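Amidohydrolase (Xanthomonas campestris pv. campestris, PDB 4DZH) probably catalyses the zinc-dependent deamination of adenosine-type compounds such as 5'-methylthioadenosine, as a TIM-barrel hydrolase of the ATZ/TRZ family. Local coordinates at residues M84-G89 against V435-Q440; G120-I125 against I427-A432; V225-H230 against A249-L254; Q234-S239 against G244-A249. One frame throughout, in Å; residues are numbered along the deposited sequence. Where two conformers were deposited one is given.

Contact 1 (M84-G89 against V435-Q440); sequences MTLLRG and VANARQ
Leu86 reaches Ala438 through two torsions: chi1 of -65° sets its CG anti to the carbonyl carbon, and chi2 of 175° extends CD1 away from CA, so that the other methyl, CD2, faces the helix. On the helix, Asn437 has CG anti to its backbone N (chi1 174°), which carries the amide round to the flank of the same methyl. The touching is confined to this one branch. Leu86 CD2 lies 4.2 Å from Ala438 CA and 4.5 Å from Ala438 CB, so the methyl rests against the root of the alanine as much as on its side chain. Asn437 OD1 stands 4.5 Å from Leu86 CD2, a loose approach without a polar bond. Its ND2 is committed to Asp119 OD2, a bond that fixes which end of the amide turns toward helix 114-130. The small alanine lets the backbones come close, with CA of Leu86 and CA of Ala438 6.5 Å apart, yet only 76 Å² is buried in total. Leu86 gains further cover from Phe116, Leu123 and Trp441, and its carbonyl O accepts a hydrogen bond from His395 of the second subunit. Pro393 of that subunit packs on Ala438, placing the contact beside the dimer interface. The 3-10 turn presenting Leu86 is held by a 2.8 Å bond from Leu87 N to Met84 O. It follows the barrel strand 69-80, whose His79 and the nearby His81 supply the His-X-His zinc motif of amidohydrolases; C-terminal helix 431-447 packs against this loop outside the metal centre.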
loop_
_atom_site.group_PDB
_atom_site.type_symbol
_atom_site.label_atom_id
_atom_site.label_comp_id
_atom_site.label_asym_id
_atom_site.label_seq_id
_atom_site.Cartn_x
_atom_site.Cartn_y
_atom_site.Cartn_z
ATOM N N MET A 84 3.838 -17.015 10.574
ATOM C CA MET A 84 4.943 -16.111 10.299
ATOM C C MET A 84 4.650 -14.636 10.662
ATOM O O MET A 84 5.532 -13.798 10.524
ATOM C CB MET A 84 5.445 -16.280 8.849
ATOM C CG MET A 84 5.701 -17.736 8.500
ATOM S SD MET A 84 6.419 -18.035 6.873
ATOM C CE MET A 84 8.112 -17.533 7.128
ATOM N N THR A 85 3.450 -14.306 11.168
ATOM C CA THR A 85 3.257 -12.986 11.754
ATOM C C THR A 85 4.283 -12.797 12.871
ATOM O O THR A 85 4.786 -11.706 13.073
ATOM C CB THR A 85 1.912 -12.798 12.430
ATOM O OG1 THR A 85 1.713 -13.886 13.339
ATOM C CG2 THR A 85 0.817 -12.751 11.445
ATOM N N LEU A 86 4.616 -13.877 13.583
ATOM C CA LEU A 86 5.663 -13.792 14.619
ATOM C C LEU A 86 7.075 -13.529 14.067
ATOM O O LEU A 86 7.978 -13.183 14.817
ATOM C CB LEU A 86 5.626 -15.061 15.523
ATOM C CG LEU A 86 4.322 -15.166 16.329
ATOM C CD1 LEU A 86 4.335 -16.488 17.067
ATOM C CD2 LEU A 86 4.131 -13.999 17.299
ATOM N N LEU A 87 7.264 -13.641 12.748
ATOM C CA LEU A 87 8.563 -13.372 12.134
ATOM C C LEU A 87 8.524 -12.030 11.331
ATOM O O LEU A 87 9.331 -11.809 10.420
ATOM C CB LEU A 87 8.987 -14.522 11.218
ATOM C CG LEU A 87 9.119 -15.901 11.889
ATOM C CD1 LEU A 87 9.911 -16.857 11.006
ATOM C CD2 LEU A 87 9.791 -15.740 13.218
ATOM N N ARG A 88 7.587 -11.154 11.685
ATOM C CA ARG A 88 7.409 -9.911 10.945
ATOM C C ARG A 88 8.683 -9.099 10.858
ATOM O O ARG A 88 9.173 -8.657 11.886
ATOM C CB ARG A 88 6.305 -9.095 11.622
ATOM C CG ARG A 88 5.803 -7.921 10.762
ATOM C CD ARG A 88 4.785 -7.068 11.480
ATOM N NE ARG A 88 3.711 -7.739 12.229
ATOM C CZ ARG A 88 2.532 -8.113 11.735
ATOM N NH1 ARG A 88 2.239 -7.995 10.431
ATOM N NH2 ARG A 88 1.617 -8.602 12.566
ATOM N N GLY A 89 9.203 -8.893 9.633
ATOM C CA GLY A 89 10.417 -8.110 9.418
ATOM C C GLY A 89 11.666 -8.736 10.010
ATOM O O GLY A 89 12.616 -8.034 10.312
ATOM N N VAL A 435 -0.262 -8.498 22.002
ATOM C CA VAL A 435 0.986 -7.745 21.909
ATOM C C VAL A 435 2.014 -8.274 22.904
ATOM O O VAL A 435 3.186 -8.510 22.550
ATOM C CB VAL A 435 0.772 -6.218 22.065
ATOM C CG1 VAL A 435 2.133 -5.453 22.087
ATOM C CG2 VAL A 435 -0.117 -5.702 20.968
ATOM N N ALA A 436 1.588 -8.539 24.145
ATOM C CA ALA A 436 2.565 -9.072 25.090
ATOM C C ALA A 436 3.114 -10.409 24.621
ATOM O O ALA A 436 4.310 -10.676 24.754
ATOM C CB ALA A 436 1.974 -9.201 26.515
ATOM N N ASN A 437 2.249 -11.284 24.078
ATOM C CA ASN A 437 2.715 -12.554 23.565
ATOM C C ASN A 437 3.735 -12.371 22.429
ATOM O O ASN A 437 4.697 -13.126 22.325
ATOM C CB ASN A 437 1.516 -13.435 23.112
ATOM C CG ASN A 437 1.955 -14.718 22.435
ATOM O OD1 ASN A 437 2.080 -14.762 21.211
ATOM N ND2 ASN A 437 2.204 -15.768 23.216
ATOM N N ALA A 438 3.493 -11.393 21.560
ATOM C CA ALA A 438 4.366 -11.145 20.397
ATOM C C ALA A 438 5.797 -10.687 20.808
ATOM O O ALA A 438 6.810 -11.090 20.226
ATOM C CB ALA A 438 3.727 -10.123 19.467
ATOM N N ARG A 439 5.847 -9.917 21.867
ATOM C CA ARG A 439 7.129 -9.514 22.451
ATOM C C ARG A 439 7.929 -10.680 23.050
ATOM O O ARG A 439 9.168 -10.708 22.931
ATOM C CB ARG A 439 6.883 -8.452 23.486
ATOM C CG ARG A 439 6.018 -7.378 22.919
ATOM C CD ARG A 439 5.883 -6.198 23.844
ATOM N NE ARG A 439 5.779 -4.959 23.080
ATOM C CZ ARG A 439 5.015 -3.926 23.434
ATOM N NH1 ARG A 439 4.268 -3.990 24.525
ATOM N NH2 ARG A 439 4.995 -2.820 22.697
ATOM N N GLN A 440 7.236 -11.656 23.667
ATOM C CA GLN A 440 7.921 -12.863 24.099
ATOM C C GLN A 440 8.589 -13.544 22.952
ATOM O O GLN A 440 9.765 -13.901 23.018
ATOM C CB GLN A 440 6.949 -13.884 24.736
ATOM C CG GLN A 440 7.682 -15.242 25.004
ATOM C CD GLN A 440 6.751 -16.369 25.350
ATOM O OE1 GLN A 440 6.121 -16.976 24.472
ATOM N NE2 GLN A 440 6.649 -16.657 26.636
#

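Contact 2 (G120-I125 against I427-A432); sequences GTTLAI and IDMDTA
Met429 meets Thr122 and Ile125 where the segment leading into helix 431-447, N-capped by Asp430, lies against helix 114-130 of the TIM-barrel domain. Van der Waals packing makes the contact, 111 Å² in all, without a hydrogen bond between 120-125 and 427-432. Met429 is the one residue of 427-432 that touches 120-125: its CB points toward the helix and the chain bends at chi3 (75°), which turns its methyl onto Thr122 while the sulfur lies beside Ile125. SD comes 4.1 Å from Ile125 CG2, the two side chains crossing at about a right angle; against Thr122 the methionine runs obliquely. His153 also touches Met429, and Val149 packs on both Thr122 and Ile125, so helix 143-152 and the loop behind it border the patch.

Polar bonds stay within each side. Thr122 OG1 sits beside its own backbone N and binds Ala118 O one turn back, so the apolar CG2 is the branch offered to the methionine. Asp430 OD2 accepts from Ala433 N, satisfying a first-turn amide of helix 431-447. Thr431, next in line, packs on Leu389 of the second subunit. Met429 CE comes to rest against Thr122, 3.8 Å from Thr122 CG2 and 3.7 Å from the main-chain Thr122 O.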
loop_
_atom_site.group_PDB
_atom_site.type_symbol
_atom_site.label_atom_id
_atom_site.label_comp_id
_atom_site.label_asym_id
_atom_site.label_seq_id
_atom_site.Cartn_x
_atom_site.Cartn_y
_atom_site.Cartn_z
ATOM N N GLY A 120 0.942 -17.526 16.571
ATOM C CA GLY A 120 1.108 -16.790 15.326
ATOM C C GLY A 120 -0.198 -16.731 14.525
ATOM O O GLY A 120 -0.562 -15.693 13.961
ATOM N N THR A 121 -0.925 -17.830 14.510
ATOM C CA THR A 121 -2.217 -17.866 13.834
ATOM C C THR A 121 -3.212 -16.934 14.496
ATOM O O THR A 121 -3.985 -16.209 13.826
ATOM C CB THR A 121 -2.760 -19.306 13.822
ATOM O OG1 THR A 121 -1.820 -20.144 13.123
ATOM C CG2 THR A 121 -4.073 -19.351 13.095
ATOM N N THR A 122 -3.208 -16.934 15.841
ATOM C CA THR A 122 -4.106 -16.087 16.581
ATOM C C THR A 122 -3.806 -14.601 16.350
ATOM O O THR A 122 -4.727 -13.793 16.133
ATOM C CB THR A 122 -4.027 -16.424 18.083
ATOM O OG1 THR A 122 -4.364 -17.788 18.266
ATOM C CG2 THR A 122 -4.962 -15.543 18.865
ATOM N N LEU A 123 -2.516 -14.236 16.390
ATOM C CA LEU A 123 -2.094 -12.901 16.012
ATOM C C LEU A 123 -2.609 -12.515 14.592
ATOM O O LEU A 123 -3.183 -11.438 14.402
ATOM C CB LEU A 123 -0.565 -12.821 16.077
ATOM C CG LEU A 123 0.026 -11.444 15.751
ATOM C CD1 LEU A 123 -0.625 -10.347 16.608
ATOM C CD2 LEU A 123 1.499 -11.519 15.952
ATOM N N ALA A 124 -2.460 -13.440 13.644
ATOM C CA ALA A 124 -2.931 -13.190 12.289
ATOM C C ALA A 124 -4.444 -12.972 12.213
ATOM O O ALA A 124 -4.926 -12.071 11.492
ATOM C CB ALA A 124 -2.516 -14.329 11.362
ATOM N N ILE A 125 -5.200 -13.762 12.991
ATOM C CA ILE A 125 -6.648 -13.627 12.983
ATOM C C ILE A 125 -7.052 -12.204 13.427
ATOM O O ILE A 125 -7.873 -11.542 12.787
ATOM C CB ILE A 125 -7.291 -14.693 13.877
ATOM C CG1 ILE A 125 -7.167 -16.075 13.244
ATOM C CG2 ILE A 125 -8.758 -14.294 14.193
ATOM C CD1 ILE A 125 -7.544 -17.205 14.215
ATOM N N ILE A 427 -13.920 -8.835 19.242
ATOM C CA ILE A 427 -14.717 -9.612 20.193
ATOM C C ILE A 427 -13.999 -10.869 20.626
ATOM O O ILE A 427 -13.468 -11.636 19.803
ATOM C CB ILE A 427 -16.053 -9.994 19.547
ATOM C CG1 ILE A 427 -16.807 -8.734 19.095
ATOM C CG2 ILE A 427 -16.928 -10.779 20.523
ATOM C CD1 ILE A 427 -16.895 -7.630 20.170
ATOM N N ASP A 428 -13.972 -11.081 21.918
ATOM C CA ASP A 428 -13.293 -12.235 22.488
ATOM C C ASP A 428 -11.819 -12.302 22.114
ATOM O O ASP A 428 -11.244 -13.411 22.101
ATOM C CB ASP A 428 -13.990 -13.551 22.091
ATOM C CG ASP A 428 -15.418 -13.664 22.646
ATOM O OD1 ASP A 428 -15.719 -13.089 23.736
ATOM O OD2 ASP A 428 -16.238 -14.354 21.995
ATOM N N MET A 429 -11.204 -11.149 21.781
ATOM C CA MET A 429 -9.771 -11.107 21.656
ATOM C C MET A 429 -9.315 -9.919 22.475
ATOM O O MET A 429 -10.017 -8.926 22.584
ATOM C CB MET A 429 -9.316 -10.980 20.181
ATOM C CG MET A 429 -10.007 -11.987 19.263
ATOM S SD MET A 429 -9.155 -12.122 17.682
ATOM C CE MET A 429 -7.723 -13.072 18.095
ATOM N N ASP A 430 -8.161 -10.059 23.089
ATOM C CA ASP A 430 -7.578 -8.963 23.854
ATOM C C ASP A 430 -6.259 -8.525 23.201
ATOM O O ASP A 430 -5.239 -9.220 23.299
ATOM C CB ASP A 430 -7.393 -9.432 25.302
ATOM C CG ASP A 430 -6.834 -8.349 26.200
ATOM O OD1 ASP A 430 -7.560 -7.377 26.509
ATOM O OD2 ASP A 430 -5.657 -8.475 26.594
ATOM N N THR A 431 -6.282 -7.370 22.533
ATOM C CA THR A 431 -5.085 -6.874 21.825
ATOM C C THR A 431 -3.858 -6.715 22.729
ATOM O O THR A 431 -2.722 -6.978 22.312
ATOM C CB THR A 431 -5.377 -5.579 21.051
ATOM O OG1 THR A 431 -5.869 -4.585 21.948
ATOM C CG2 THR A 431 -6.436 -5.834 20.000
ATOM N N ALA A 432 -4.073 -6.337 23.993
ATOM C CA ALA A 432 -2.931 -6.221 24.892
ATOM C C ALA A 432 -2.226 -7.537 25.157
ATOM O O ALA A 432 -1.001 -7.576 25.206
ATOM C CB ALA A 432 -3.363 -5.587 26.222
#

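Contact 3 (V225-H230 against A249-L254); sequences VHLHTH and ARLDRL. With ZN (zinc ion), chain E.
Leu227 and Leu251 meet without any ring between them; the flat groups lie to either end of this apolar bridge. Beyond the strand, the imidazole of His228 gives NE2 to the zinc ion at 2.2 Å, and its ND1 is bonded to His201 O, which limits rotation of the ring. On the helix, Arg253 has Arg250 O 4.2 Å above one guanidinium face, offset toward the rim, while Arg253 NH2 lies in plane at the edge of the Arg250 guanidinium. Asp208 forms salt bridges with both arginines, which probably offsets the repulsion between the two neighbouring cations.

Across the contact the leucines meet tip to tip, Leu227 CD2 standing 3.6 Å from Leu251 CD1. That same Leu251 methyl also receives Thr229 CG2 at 4.0 Å. Thr229 turns its hydroxyl back to its own strand: OG1 donates to Leu227 O over 2.9 Å, from above the carbonyl plane (62° out of it).

His79, His81, Asp316 and a water complete the zinc shell. Strand 225-229 thus sends His228 to the metal and Leu227 and Thr229 to the helix layer, the two-faced use of a strand characteristic of a TIM barrel, here in a beta-alpha-beta crossover to parallel strand 261-265.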
loop_
_atom_site.group_PDB
_atom_site.type_symbol
_atom_site.label_atom_id
_atom_site.label_comp_id
_atom_site.label_asym_id
_atom_site.label_seq_id
_atom_site.Cartn_x
_atom_site.Cartn_y
_atom_site.Cartn_z
ATOM N N VAL A 225 -5.785 -28.949 -4.076
ATOM C CA VAL A 225 -4.328 -29.068 -3.988
ATOM C C VAL A 225 -3.722 -27.661 -4.034
ATOM O O VAL A 225 -3.835 -26.985 -5.025
ATOM C CB VAL A 225 -3.793 -29.945 -5.158
ATOM C CG1 VAL A 225 -2.287 -30.032 -5.115
ATOM C CG2 VAL A 225 -4.433 -31.337 -5.101
ATOM N N HIS A 226 -3.067 -27.230 -2.949
ATOM C CA HIS A 226 -2.564 -25.845 -2.799
ATOM C C HIS A 226 -1.040 -25.844 -2.978
ATOM O O HIS A 226 -0.330 -26.338 -2.097
ATOM C CB HIS A 226 -2.910 -25.421 -1.365
ATOM C CG HIS A 226 -2.518 -24.015 -0.991
ATOM N ND1 HIS A 226 -2.828 -23.478 0.255
ATOM C CD2 HIS A 226 -1.829 -23.052 -1.645
ATOM C CE1 HIS A 226 -2.365 -22.245 0.328
ATOM N NE2 HIS A 226 -1.751 -21.958 -0.810
ATOM N N LEU A 227 -0.539 -25.291 -4.089
ATOM C CA LEU A 227 0.858 -25.498 -4.487
ATOM C C LEU A 227 1.562 -24.225 -4.950
ATOM O O LEU A 227 1.139 -23.589 -5.932
ATOM C CB LEU A 227 0.906 -26.520 -5.615
ATOM C CG LEU A 227 2.233 -26.815 -6.302
ATOM C CD1 LEU A 227 3.128 -27.527 -5.335
ATOM C CD2 LEU A 227 1.999 -27.717 -7.553
ATOM N N HIS A 228 2.658 -23.856 -4.288
ATOM C CA HIS A 228 3.545 -22.836 -4.867
ATOM C C HIS A 228 4.038 -23.285 -6.236
ATOM O O HIS A 228 4.724 -24.318 -6.322
ATOM C CB HIS A 228 4.773 -22.570 -3.994
ATOM C CG HIS A 228 4.475 -22.095 -2.603
ATOM N ND1 HIS A 228 4.739 -22.877 -1.504
ATOM C CD2 HIS A 228 4.065 -20.893 -2.124
ATOM C CE1 HIS A 228 4.465 -22.194 -0.406
ATOM N NE2 HIS A 228 4.052 -20.988 -0.748
ATOM N N THR A 229 3.748 -22.520 -7.287
ATOM C CA THR A 229 4.047 -22.979 -8.657
ATOM C C THR A 229 4.675 -21.881 -9.522
ATOM O O THR A 229 4.090 -20.802 -9.700
ATOM C CB THR A 229 2.751 -23.446 -9.342
ATOM O OG1 THR A 229 2.060 -24.395 -8.521
ATOM C CG2 THR A 229 3.037 -24.116 -10.726
ATOM N N HIS A 230 5.850 -22.143 -10.116
ATOM C CA HIS A 230 6.469 -21.164 -11.025
ATOM C C HIS A 230 6.697 -19.788 -10.363
ATOM O O HIS A 230 6.499 -18.713 -10.969
ATOM C CB HIS A 230 5.682 -21.006 -12.349
ATOM C CG HIS A 230 5.929 -22.113 -13.330
ATOM N ND1 HIS A 230 6.047 -21.876 -14.683
ATOM C CD2 HIS A 230 6.054 -23.451 -13.159
ATOM C CE1 HIS A 230 6.260 -23.029 -15.306
ATOM N NE2 HIS A 230 6.263 -23.996 -14.406
ATOM N N ALA A 249 4.765 -28.447 -16.939
ATOM C CA ALA A 249 4.774 -29.630 -17.810
ATOM C C ALA A 249 4.884 -30.929 -17.006
ATOM O O ALA A 249 4.161 -31.911 -17.263
ATOM C CB ALA A 249 5.908 -29.522 -18.832
ATOM N N ARG A 250 5.798 -30.947 -16.035
ATOM C CA ARG A 250 5.917 -32.087 -15.125
ATOM C C ARG A 250 4.659 -32.334 -14.281
ATOM O O ARG A 250 4.219 -33.469 -14.134
ATOM C CB ARG A 250 7.134 -31.943 -14.217
ATOM C CG ARG A 250 7.129 -32.866 -13.000
ATOM C CD ARG A 250 8.402 -32.676 -12.161
ATOM N NE ARG A 250 8.381 -33.533 -10.989
ATOM C CZ ARG A 250 8.434 -33.084 -9.743
ATOM N NH1 ARG A 250 8.533 -31.779 -9.536
ATOM N NH2 ARG A 250 8.375 -33.937 -8.705
ATOM N N LEU A 251 4.081 -31.282 -13.704
ATOM C CA LEU A 251 2.850 -31.446 -12.938
ATOM C C LEU A 251 1.702 -31.929 -13.822
ATOM O O LEU A 251 0.852 -32.701 -13.379
ATOM C CB LEU A 251 2.455 -30.117 -12.301
ATOM C CG LEU A 251 3.389 -29.537 -11.214
ATOM C CD1 LEU A 251 3.066 -28.082 -10.931
ATOM C CD2 LEU A 251 3.330 -30.334 -9.922
ATOM N N ASP A 252 1.694 -31.479 -15.076
ATOM C CA ASP A 252 0.685 -31.915 -16.046
ATOM C C ASP A 252 0.803 -33.431 -16.288
ATOM O O ASP A 252 -0.188 -34.146 -16.258
ATOM C CB ASP A 252 0.819 -31.119 -17.351
ATOM C CG ASP A 252 -0.262 -31.470 -18.381
ATOM O OD1 ASP A 252 -1.205 -32.192 -18.017
ATOM O OD2 ASP A 252 -0.183 -31.004 -19.546
ATOM N N ARG A 253 2.025 -33.914 -16.496
ATOM C CA ARG A 253 2.234 -35.338 -16.697
ATOM C C ARG A 253 1.935 -36.132 -15.411
ATOM O O ARG A 253 1.494 -37.273 -15.477
ATOM C CB ARG A 253 3.647 -35.613 -17.234
ATOM C CG ARG A 253 4.741 -35.704 -16.169
ATOM C CD ARG A 253 6.007 -36.454 -16.629
ATOM N NE ARG A 253 7.174 -35.937 -15.913
ATOM C CZ ARG A 253 7.588 -36.371 -14.721
ATOM N NH1 ARG A 253 6.953 -37.361 -14.100
ATOM N NH2 ARG A 253 8.656 -35.810 -14.152
ATOM N N LEU A 254 2.138 -35.519 -14.241
ATOM C CA LEU A 254 1.809 -36.166 -12.972
ATOM C C LEU A 254 0.300 -36.167 -12.682
ATOM O O LEU A 254 -0.154 -36.818 -11.740
ATOM C CB LEU A 254 2.572 -35.519 -11.794
ATOM C CG LEU A 254 4.093 -35.744 -11.818
ATOM C CD1 LEU A 254 4.805 -34.849 -10.828
ATOM C CD2 LEU A 254 4.398 -37.242 -11.552
HETATM ZN ZN ZN E . 3.842 -19.071 0.247
HETATM O O HOH W 1 5.358 -18.342 -0.878
#

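Contact 4 (Q234-S239 against G244-A249); sequences QEVADS and GQRPLA
Ser239 OG donates to Gln245 O over 2.8 Å, and this is the bond that ties helix 233-243 to the turn after it. The approach is nearly end-on to the carbonyl, with a C=O...OG angle of 157° and a tilt of 17° from its plane. With OG anti to the backbone N (chi1 -174°), the serine hydroxyl is directed across to the turn. A second link is weak: Gly244 N points to Ser239 O at 3.5 Å with a poor angle.

Outward from these bonds, Pro247 fills the middle of the contact. Its CG lies 3.6 Å from Ser239 CB and 3.7 Å from Glu235 OE2, whose carboxylate is engaged by the backbone N-H groups of His230 and Glu231. Val236 splits its branches, CG2 reaching Pro247 CD at 4.1 Å while CG1 meets Arg246 NH1 obliquely at 4.0 Å. Glu273 forms the salt bridge that holds Arg246 NE.

Arg246 is the N-cap of helix 247-254, and Pro247 begins it with a residue that has no backbone N-H to satisfy. The packing between helix 233-243 and the start of helix 247-254 is held by one well-directed hydroxyl-carbonyl bond and by Pro247 packed against Ser239 and Val236, with the charged ends drawn off to partners around it.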
loop_
_atom_site.group_PDB
_atom_site.type_symbol
_atom_site.label_atom_id
_atom_site.label_comp_id
_atom_site.label_asym_id
_atom_site.label_seq_id
_atom_site.Cartn_x
_atom_site.Cartn_y
_atom_site.Cartn_z
ATOM N N GLN A 234 14.564 -19.324 -11.164
ATOM C CA GLN A 234 15.502 -20.388 -10.779
ATOM C C GLN A 234 14.775 -21.723 -10.603
ATOM O O GLN A 234 15.331 -22.775 -10.921
ATOM C CB GLN A 234 16.331 -20.015 -9.536
ATOM C CG GLN A 234 17.446 -21.035 -9.175
ATOM C CD GLN A 234 18.556 -21.149 -10.243
ATOM O OE1 GLN A 234 19.323 -20.204 -10.469
ATOM N NE2 GLN A 234 18.631 -22.309 -10.908
ATOM N N GLU A 235 13.536 -21.686 -10.099
ATOM C CA GLU A 235 12.673 -22.877 -10.023
ATOM C C GLU A 235 12.422 -23.517 -11.404
ATOM O O GLU A 235 12.516 -24.750 -11.583
ATOM C CB GLU A 235 11.319 -22.525 -9.373
ATOM C CG GLU A 235 10.293 -23.655 -9.508
ATOM C CD GLU A 235 8.855 -23.241 -9.167
ATOM O OE1 GLU A 235 8.688 -22.222 -8.473
ATOM O OE2 GLU A 235 7.908 -23.944 -9.583
ATOM N N VAL A 236 12.073 -22.683 -12.377
ATOM C CA VAL A 236 11.852 -23.185 -13.723
ATOM C C VAL A 236 13.146 -23.781 -14.305
ATOM O O VAL A 236 13.141 -24.886 -14.878
ATOM C CB VAL A 236 11.274 -22.108 -14.639
ATOM C CG1 VAL A 236 11.225 -22.638 -16.097
ATOM C CG2 VAL A 236 9.890 -21.697 -14.153
ATOM N N ALA A 237 14.270 -23.103 -14.106
ATOM C CA ALA A 237 15.539 -23.590 -14.676
ATOM C C ALA A 237 16.004 -24.888 -13.993
ATOM O O ALA A 237 16.459 -25.850 -14.669
ATOM C CB ALA A 237 16.602 -22.514 -14.556
ATOM N N ASP A 238 15.897 -24.928 -12.661
ATOM C CA ASP A 238 16.331 -26.106 -11.920
ATOM C C ASP A 238 15.494 -27.317 -12.361
ATOM O O ASP A 238 15.983 -28.463 -12.414
ATOM C CB ASP A 238 16.162 -25.918 -10.405
ATOM C CG ASP A 238 17.235 -25.029 -9.781
ATOM O OD1 ASP A 238 18.289 -24.776 -10.419
ATOM O OD2 ASP A 238 17.009 -24.586 -8.617
ATOM N N SER A 239 14.213 -27.064 -12.632
ATOM C CA SER A 239 13.303 -28.106 -13.115
ATOM C C SER A 239 13.730 -28.663 -14.472
ATOM O O SER A 239 13.685 -29.882 -14.703
ATOM C CB SER A 239 11.881 -27.580 -13.261
ATOM O OG SER A 239 11.002 -28.645 -13.607
ATOM N N GLY A 244 14.011 -32.229 -17.245
ATOM C CA GLY A 244 13.971 -31.981 -18.674
ATOM C C GLY A 244 12.774 -31.188 -19.146
ATOM O O GLY A 244 12.575 -31.021 -20.341
ATOM N N GLN A 245 12.028 -30.617 -18.189
ATOM C CA GLN A 245 10.680 -30.087 -18.401
ATOM C C GLN A 245 10.445 -28.870 -17.477
ATOM O O GLN A 245 10.932 -28.878 -16.354
ATOM C CB GLN A 245 9.697 -31.134 -17.873
ATOM C CG GLN A 245 8.917 -31.852 -18.918
ATOM C CD GLN A 245 7.974 -32.875 -18.341
ATOM O OE1 GLN A 245 8.181 -33.423 -17.239
ATOM N NE2 GLN A 245 6.912 -33.145 -19.083
ATOM N N ARG A 246 9.680 -27.874 -17.917
ATOM C CA ARG A 246 9.203 -26.813 -17.013
ATOM C C ARG A 246 8.336 -27.466 -15.929
ATOM O O ARG A 246 7.747 -28.523 -16.156
ATOM C CB ARG A 246 8.356 -25.767 -17.752
ATOM C CG ARG A 246 9.067 -24.883 -18.767
ATOM C CD ARG A 246 8.043 -24.182 -19.681
ATOM N NE ARG A 246 7.188 -23.180 -19.005
ATOM C CZ ARG A 246 7.572 -21.936 -18.753
ATOM N NH1 ARG A 246 8.815 -21.578 -19.082
ATOM N NH2 ARG A 246 6.728 -21.052 -18.166
ATOM N N PRO A 247 8.203 -26.821 -14.743
ATOM C CA PRO A 247 7.429 -27.496 -13.691
ATOM C C PRO A 247 5.965 -27.737 -14.083
ATOM O O PRO A 247 5.448 -28.799 -13.763
ATOM C CB PRO A 247 7.525 -26.526 -12.489
ATOM C CG PRO A 247 8.802 -25.819 -12.695
ATOM C CD PRO A 247 8.980 -25.685 -14.218
ATOM N N LEU A 248 5.313 -26.792 -14.756
ATOM C CA LEU A 248 3.918 -27.024 -15.128
ATOM C C LEU A 248 3.786 -28.246 -16.057
ATOM O O LEU A 248 2.820 -29.004 -15.958
ATOM C CB LEU A 248 3.282 -25.755 -15.711
ATOM C CG LEU A 248 2.603 -24.852 -14.671
ATOM C CD1 LEU A 248 2.316 -23.503 -15.304
ATOM C CD2 LEU A 248 1.344 -25.580 -14.132
ATOM N N ALA A 249 4.765 -28.447 -16.939
ATOM C CA ALA A 249 4.774 -29.630 -17.810
ATOM C C ALA A 249 4.884 -30.929 -17.006
ATOM O O ALA A 249 4.161 -31.911 -17.263
ATOM C CB ALA A 249 5.908 -29.522 -18.832
#

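In the fold
The four contacts form two pairs. Contacts 1 and 2 share helix 431-447, have centres 11 Å apart and are joined by a probable hydrogen bond from Thr85 OG1 to Gly120 O (3.0 Å); both also touch the second subunit. Contacts 3 and 4, centres 10 Å apart, share Ala249 and helix 247-254, and His230 NE2 of contact 3 probably accepts Leu248 N of contact 4 at 3.0 Å. Contacts 2 and 3 lie on opposite sides of the chain's centre, 34 Å between contact centres. Contact 3 alone holds a zinc ligand; in contact 4 the Glu235 side chain comes within about 10 Å of a bound zinc.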